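Local coordinates for protein putative C39-like peptidase (Bacillus anthracis, PDB 3ERV) that is a putative C39-like peptidase of the papain-like cysteine peptidase clan, with function not established but probably hydrolysing peptide bonds, at residues A[32-37]-A[142-147]; A[70-75]-A[95-100]. One frame throughout, in Å; residues are numbered along the deposited sequence.

Contact 1: A[32-37]-A[142-147]. With EDO (1,2-ethanediol), chain C.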
loop_
_atom_site.group_PDB
_atom_site.type_symbol
_atom_site.label_atom_id
_atom_site.label_comp_id
_atom_site.label_asym_id
_atom_site.label_seq_id
_atom_site.Cartn_x
_atom_site.Cartn_y
_atom_site.Cartn_z
ATOM N N VAL A 32 20.220 3.634 -3.036
ATOM C CA VAL A 32 19.311 4.699 -3.400
ATOM C C VAL A 32 18.279 4.964 -2.303
ATOM O O VAL A 32 17.684 4.022 -1.771
ATOM C CB VAL A 32 18.606 4.377 -4.715
ATOM C CG1 VAL A 32 17.658 5.508 -5.096
ATOM C CG2 VAL A 32 19.640 4.179 -5.781
ATOM N N ILE A 33 18.094 6.243 -1.956
ATOM C CA ILE A 33 17.020 6.614 -1.044
ATOM C C ILE A 33 16.404 7.995 -1.322
ATOM O O ILE A 33 17.118 8.983 -1.497
ATOM C CB ILE A 33 17.456 6.550 0.418
ATOM C CG1 ILE A 33 16.267 6.889 1.313
ATOM C CG2 ILE A 33 18.644 7.496 0.669
ATOM C CD1 ILE A 33 16.179 6.001 2.496
ATOM N N LEU A 34 15.068 8.029 -1.354
ATOM C CA LEU A 34 14.307 9.244 -1.585
ATOM C C LEU A 34 13.914 9.735 -0.203
ATOM O O LEU A 34 12.755 9.597 0.248
ATOM C CB LEU A 34 13.065 8.924 -2.437
ATOM C CG LEU A 34 13.307 8.293 -3.817
ATOM C CD1 LEU A 34 11.986 7.896 -4.428
ATOM C CD2 LEU A 34 14.074 9.226 -4.798
ATOM N N SER A 35 14.895 10.327 0.474
ATOM C CA SER A 35 14.771 10.581 1.888
ATOM C C SER A 35 13.871 11.786 2.172
ATOM O O SER A 35 13.513 12.029 3.315
ATOM C CB SER A 35 16.169 10.748 2.495
ATOM O OG SER A 35 16.851 11.830 1.879
ATOM N N ASN A 36 13.446 12.514 1.138
ATOM C CA ASN A 36 12.532 13.652 1.379
ATOM C C ASN A 36 11.070 13.424 1.042
ATOM O O ASN A 36 10.240 14.377 1.009
ATOM C CB ASN A 36 13.076 14.980 0.805
ATOM C CG ASN A 36 14.216 15.529 1.653
ATOM O OD1 ASN A 36 14.509 14.975 2.739
ATOM N ND2 ASN A 36 14.830 16.640 1.217
ATOM N N VAL A 37 10.752 12.157 0.810
ATOM C CA VAL A 37 9.361 11.721 0.748
ATOM C C VAL A 37 8.772 12.114 2.112
ATOM O O VAL A 37 9.326 11.766 3.155
ATOM C CB VAL A 37 9.264 10.156 0.490
ATOM C CG1 VAL A 37 7.824 9.612 0.731
ATOM C CG2 VAL A 37 9.823 9.812 -0.917
ATOM N N GLY A 142 13.386 8.154 -9.173
ATOM C CA GLY A 142 12.938 9.252 -8.322
ATOM C C GLY A 142 11.480 9.178 -7.903
ATOM O O GLY A 142 10.944 10.118 -7.283
ATOM N N GLN A 143 10.811 8.084 -8.259
ATOM C CA GLN A 143 9.385 7.900 -7.902
ATOM C C GLN A 143 9.198 6.760 -6.885
ATOM O O GLN A 143 9.403 5.584 -7.216
ATOM C CB GLN A 143 8.489 7.653 -9.135
ATOM C CG GLN A 143 8.316 8.878 -10.042
ATOM C CD GLN A 143 9.621 9.240 -10.671
ATOM O OE1 GLN A 143 10.257 8.401 -11.337
ATOM N NE2 GLN A 143 10.072 10.467 -10.434
ATOM N N PRO A 144 8.796 7.112 -5.660
ATOM C CA PRO A 144 8.557 6.090 -4.620
ATOM C C PRO A 144 7.307 5.252 -4.959
ATOM O O PRO A 144 6.494 5.637 -5.832
ATOM C CB PRO A 144 8.320 6.926 -3.349
ATOM C CG PRO A 144 7.693 8.225 -3.843
ATOM C CD PRO A 144 8.302 8.455 -5.265
ATOM N N VAL A 145 7.155 4.115 -4.295
ATOM C CA VAL A 145 6.143 3.149 -4.704
ATOM C C VAL A 145 5.318 2.719 -3.473
ATOM O O VAL A 145 5.882 2.314 -2.469
ATOM C CB VAL A 145 6.840 1.903 -5.353
ATOM C CG1 VAL A 145 5.806 0.849 -5.891
ATOM C CG2 VAL A 145 7.839 2.367 -6.415
ATOM N N VAL A 146 3.997 2.817 -3.560
ATOM C CA VAL A 146 3.145 2.327 -2.515
ATOM C C VAL A 146 2.991 0.804 -2.683
ATOM O O VAL A 146 2.669 0.320 -3.782
ATOM C CB VAL A 146 1.782 3.008 -2.571
ATOM C CG1 VAL A 146 0.777 2.361 -1.548
ATOM C CG2 VAL A 146 1.943 4.519 -2.383
ATOM N N ILE A 147 3.230 0.045 -1.611
ATOM C CA ILE A 147 3.164 -1.411 -1.738
ATOM C C ILE A 147 2.289 -2.102 -0.682
ATOM O O ILE A 147 2.252 -1.701 0.484
ATOM C CB ILE A 147 4.572 -2.053 -1.805
ATOM C CG1 ILE A 147 5.248 -1.945 -0.451
ATOM C CG2 ILE A 147 5.460 -1.447 -2.951
ATOM C CD1 ILE A 147 5.179 -3.241 0.326
HETATM C C1 EDO C . 12.186 13.513 6.037
HETATM O O1 EDO C . 13.336 14.037 5.337
HETATM C C2 EDO C . 10.927 13.550 5.154
HETATM O O2 EDO C . 10.038 14.604 5.532
#
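Leu34 meets Gly142 and Pro144 because its first torsion (chi1 -59°) sets CG opposite its own carbonyl carbon, and an extended second torsion (chi2 173°) then carries CD1 out toward Pro144. The two methyls share the work. Leu34 CD1 comes to rest against the Gln143-Pro144 peptide, 3.5 Å from Pro144 N and 3.8 Å from Pro144 CD at the flank of the ring. Leu34 CD2 settles on the bare backbone of Gly142, 3.7 Å from Gly142 CA. Val37 brings another methyl to the same proline: Val37 CG2 lies 4.0 Å from Pro144 CG, the two side chains running past one another in opposite directions. Between the segments the contact is apolar, while backbone bonding of Leu34 with Ile183 and a bond from Arg193 NH2 to Val37 O fix the loop from outside. Residues 34 to 37 form a type I beta turn, closed by Val37 N to Leu34 O (3.3 Å), and CB of both Leu34 and Val37 points toward 142-147. Gly142, with a positive phi of 105°, ends helix 132-140 in a Schellman motif. An ethanediol, probably from the crystallisation liquor, donates from O1 to Ser35 O at 2.9 Å. The contact thus packs an N-terminal loop on the entry to strand 145-150, in the antiparallel sheet of a probably papain-like fold. Strand 177-185 pairs antiparallel with both strand 32-33 and strand 145-150, placing Ile183 against Val37 and Val181 against Pro144. Tyr61 of helix 50-61 touches Val37 and Pro144, and Tyr223 of strand 220-223 packs on Pro144.

Contact 2: A[70-75]-A[95-100]. With EDO (1,2-ethanediol), chain B.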
loop_
_atom_site.group_PDB
_atom_site.type_symbol
_atom_site.label_atom_id
_atom_site.label_comp_id
_atom_site.label_asym_id
_atom_site.label_seq_id
_atom_site.Cartn_x
_atom_site.Cartn_y
_atom_site.Cartn_z
ATOM N N LYS A 70 -8.850 13.208 3.542
ATOM C CA LYS A 70 -9.596 13.346 2.294
ATOM C C LYS A 70 -9.548 12.026 1.523
ATOM O O LYS A 70 -10.533 11.569 0.967
ATOM C CB LYS A 70 -9.030 14.509 1.447
ATOM C CG LYS A 70 -9.796 14.737 0.136
ATOM C CD LYS A 70 -9.990 16.270 -0.101
ATOM C CE LYS A 70 -10.673 16.626 -1.435
ATOM N NZ LYS A 70 -9.839 16.264 -2.625
ATOM N N LEU A 71 -8.389 11.386 1.516
ATOM C CA LEU A 71 -8.241 10.129 0.790
ATOM C C LEU A 71 -9.070 9.017 1.452
ATOM O O LEU A 71 -9.624 8.116 0.756
ATOM C CB LEU A 71 -6.755 9.707 0.705
ATOM C CG LEU A 71 -5.891 10.698 -0.104
ATOM C CD1 LEU A 71 -4.456 10.200 -0.107
ATOM C CD2 LEU A 71 -6.397 10.834 -1.557
ATOM N N ALA A 72 -9.124 9.071 2.786
ATOM C CA ALA A 72 -9.921 8.105 3.535
ATOM C C ALA A 72 -11.419 8.237 3.216
ATOM O O ALA A 72 -12.149 7.239 3.218
ATOM C CB ALA A 72 -9.695 8.256 5.001
ATOM N N ASN A 73 -11.893 9.453 2.960
ATOM C CA ASN A 73 -13.273 9.589 2.602
ATOM C C ASN A 73 -13.509 9.189 1.147
ATOM O O ASN A 73 -14.574 8.687 0.805
ATOM C CB ASN A 73 -13.760 11.017 2.854
ATOM C CG ASN A 73 -15.231 11.155 2.591
ATOM O OD1 ASN A 73 -15.652 12.025 1.868
ATOM N ND2 ASN A 73 -16.021 10.262 3.174
ATOM N N GLU A 74 -12.516 9.420 0.292
ATOM C CA GLU A 74 -12.675 9.226 -1.154
ATOM C C GLU A 74 -12.478 7.816 -1.675
ATOM O O GLU A 74 -12.977 7.483 -2.733
ATOM C CB GLU A 74 -11.793 10.224 -1.927
ATOM C CG GLU A 74 -12.355 11.675 -1.816
ATOM C CD GLU A 74 -11.383 12.710 -2.392
ATOM O OE1 GLU A 74 -10.218 12.344 -2.694
ATOM O OE2 GLU A 74 -11.786 13.900 -2.540
ATOM N N ILE A 75 -11.718 7.002 -0.950
ATOM C CA ILE A 75 -11.484 5.648 -1.353
ATOM C C ILE A 75 -12.819 4.937 -1.488
ATOM O O ILE A 75 -13.709 5.112 -0.666
ATOM C CB ILE A 75 -10.536 4.875 -0.390
ATOM C CG1 ILE A 75 -10.214 3.508 -0.981
ATOM C CG2 ILE A 75 -11.169 4.669 0.959
ATOM C CD1 ILE A 75 -9.181 3.506 -2.011
ATOM N N GLY A 95 -15.048 -2.538 4.859
ATOM C CA GLY A 95 -15.404 -2.195 6.185
ATOM C C GLY A 95 -14.912 -0.823 6.624
ATOM O O GLY A 95 -14.889 0.130 5.812
ATOM N N ASN A 96 -14.514 -0.731 7.889
ATOM C CA ASN A 96 -14.349 0.546 8.577
ATOM C C ASN A 96 -12.907 1.028 8.580
ATOM O O ASN A 96 -12.028 0.412 9.180
ATOM C CB ASN A 96 -14.911 0.444 9.995
ATOM C CG ASN A 96 -15.248 1.800 10.577
ATOM O OD1 ASN A 96 -14.345 2.634 10.796
ATOM N ND2 ASN A 96 -16.549 2.053 10.799
ATOM N N ILE A 97 -12.644 2.085 7.807
ATOM C CA ILE A 97 -11.316 2.671 7.732
ATOM C C ILE A 97 -10.915 3.458 9.019
ATOM O O ILE A 97 -9.733 3.608 9.312
ATOM C CB ILE A 97 -11.218 3.582 6.477
ATOM C CG1 ILE A 97 -9.744 3.908 6.133
ATOM C CG2 ILE A 97 -12.127 4.844 6.667
ATOM C CD1 ILE A 97 -9.576 4.429 4.684
ATOM N N TYR A 98 -11.904 3.906 9.789
ATOM C CA TYR A 98 -11.702 4.857 10.871
ATOM C C TYR A 98 -11.427 4.194 12.226
ATOM O O TYR A 98 -10.522 4.624 12.976
ATOM C CB TYR A 98 -12.953 5.739 11.055
ATOM C CG TYR A 98 -13.237 6.628 9.876
ATOM C CD1 TYR A 98 -12.355 7.656 9.527
ATOM C CD2 TYR A 98 -14.384 6.441 9.095
ATOM C CE1 TYR A 98 -12.607 8.463 8.418
ATOM C CE2 TYR A 98 -14.638 7.260 7.997
ATOM C CZ TYR A 98 -13.735 8.253 7.657
ATOM O OH TYR A 98 -13.994 9.029 6.547
ATOM N N THR A 99 -12.230 3.189 12.564
ATOM C CA THR A 99 -12.159 2.639 13.937
ATOM C C THR A 99 -12.089 1.101 14.053
ATOM O O THR A 99 -12.906 0.397 13.470
ATOM C CB THR A 99 -13.279 3.182 14.850
ATOM O OG1 THR A 99 -13.095 2.650 16.167
ATOM C CG2 THR A 99 -14.676 2.785 14.348
ATOM N N PHE A 100 -11.137 0.616 14.864
ATOM C CA PHE A 100 -10.996 -0.812 15.212
ATOM C C PHE A 100 -12.276 -1.288 15.913
ATOM O O PHE A 100 -12.597 -2.470 15.956
ATOM C CB PHE A 100 -9.784 -1.027 16.135
ATOM C CG PHE A 100 -8.435 -1.054 15.409
ATOM C CD1 PHE A 100 -8.245 -1.835 14.303
ATOM C CD2 PHE A 100 -7.372 -0.302 15.864
ATOM C CE1 PHE A 100 -7.032 -1.885 13.681
ATOM C CE2 PHE A 100 -6.167 -0.317 15.212
ATOM C CZ PHE A 100 -5.998 -1.128 14.131
HETATM C C1 EDO B . -15.493 3.904 6.641
HETATM O O1 EDO B . -14.804 2.845 5.986
HETATM C C2 EDO B . -16.971 3.668 6.772
HETATM O O2 EDO B . -17.256 2.796 7.867
HETATM O O HOH W 1 -15.656 7.821 4.877
#
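Ile97 reaches Ala72 through a stretched-out side chain: CG1 stands anti to the backbone N (chi1 -164°) and CD1 continues the line (chi2 162°), ending 3.8 Å from Ala72 CB on the helix. The same terminal methyl is 4.1 Å from CG2 of Ile75, the first residue after the helix, so one slender tip fits beside a small side chain and a branched one. The other branch of Ile97 works in a different direction. Its CG2 sits over the centre of the neighbouring Tyr98 ring, 3.6 Å above the plane, and packs on that face. Tyr98 itself turns CG opposite its carbonyl carbon, which sends the hydroxyl toward the helix, where OH approaches the backbone of Asn73. The two side chains cross at a slant, amide and ring planes 27° apart, and their polar link is indirect. A water 2.6 Å from Tyr98 OH accepts a hydrogen bond from Asn73 ND2 at 3.0 Å, joining phenol and amide at the margin of an otherwise apolar contact. Asn96 braces the loop from within: its OD1 accepts from Tyr98 N and Thr99 N, on opposite faces of its carbonyl plane, an Asx turn combined with an Asx motif. An ethanediol, probably from the crystallisation liquor, bridges the loop through O1, accepting from Ile97 N (2.9 Å) and donating to Gly95 O. Thus a loop that follows strand 93-94 is laid against the last turn of helix 68-74. Val52 of helix 50-61 touches both Leu71 and Ile97, Leu46 lies on Ala72 and Tyr98, and helix 109-119 meets Ile75 through Leu115.

Overall arrangement
Contacts 1 and 2 are separate: their centres are 24 Å apart and their nearest atoms about 9 Å, and they do not meet. Along the chain, however, both segments of contact 2 fall between the two segments of contact 1. Helix 50-61 connects them, presenting Tyr61 at its far end to contact 1 and Val52 near its start to contact 2. That start also carries Cys50, which with His178 and Asp194 fits the geometry of a cysteine-peptidase triad, although this role is inferred. Contact 1 borders strand 177-185, which bears His178, whereas the 95-100 loop of contact 2 is bonded to Asp47 and Arg48, shortly before Cys50 in the chain.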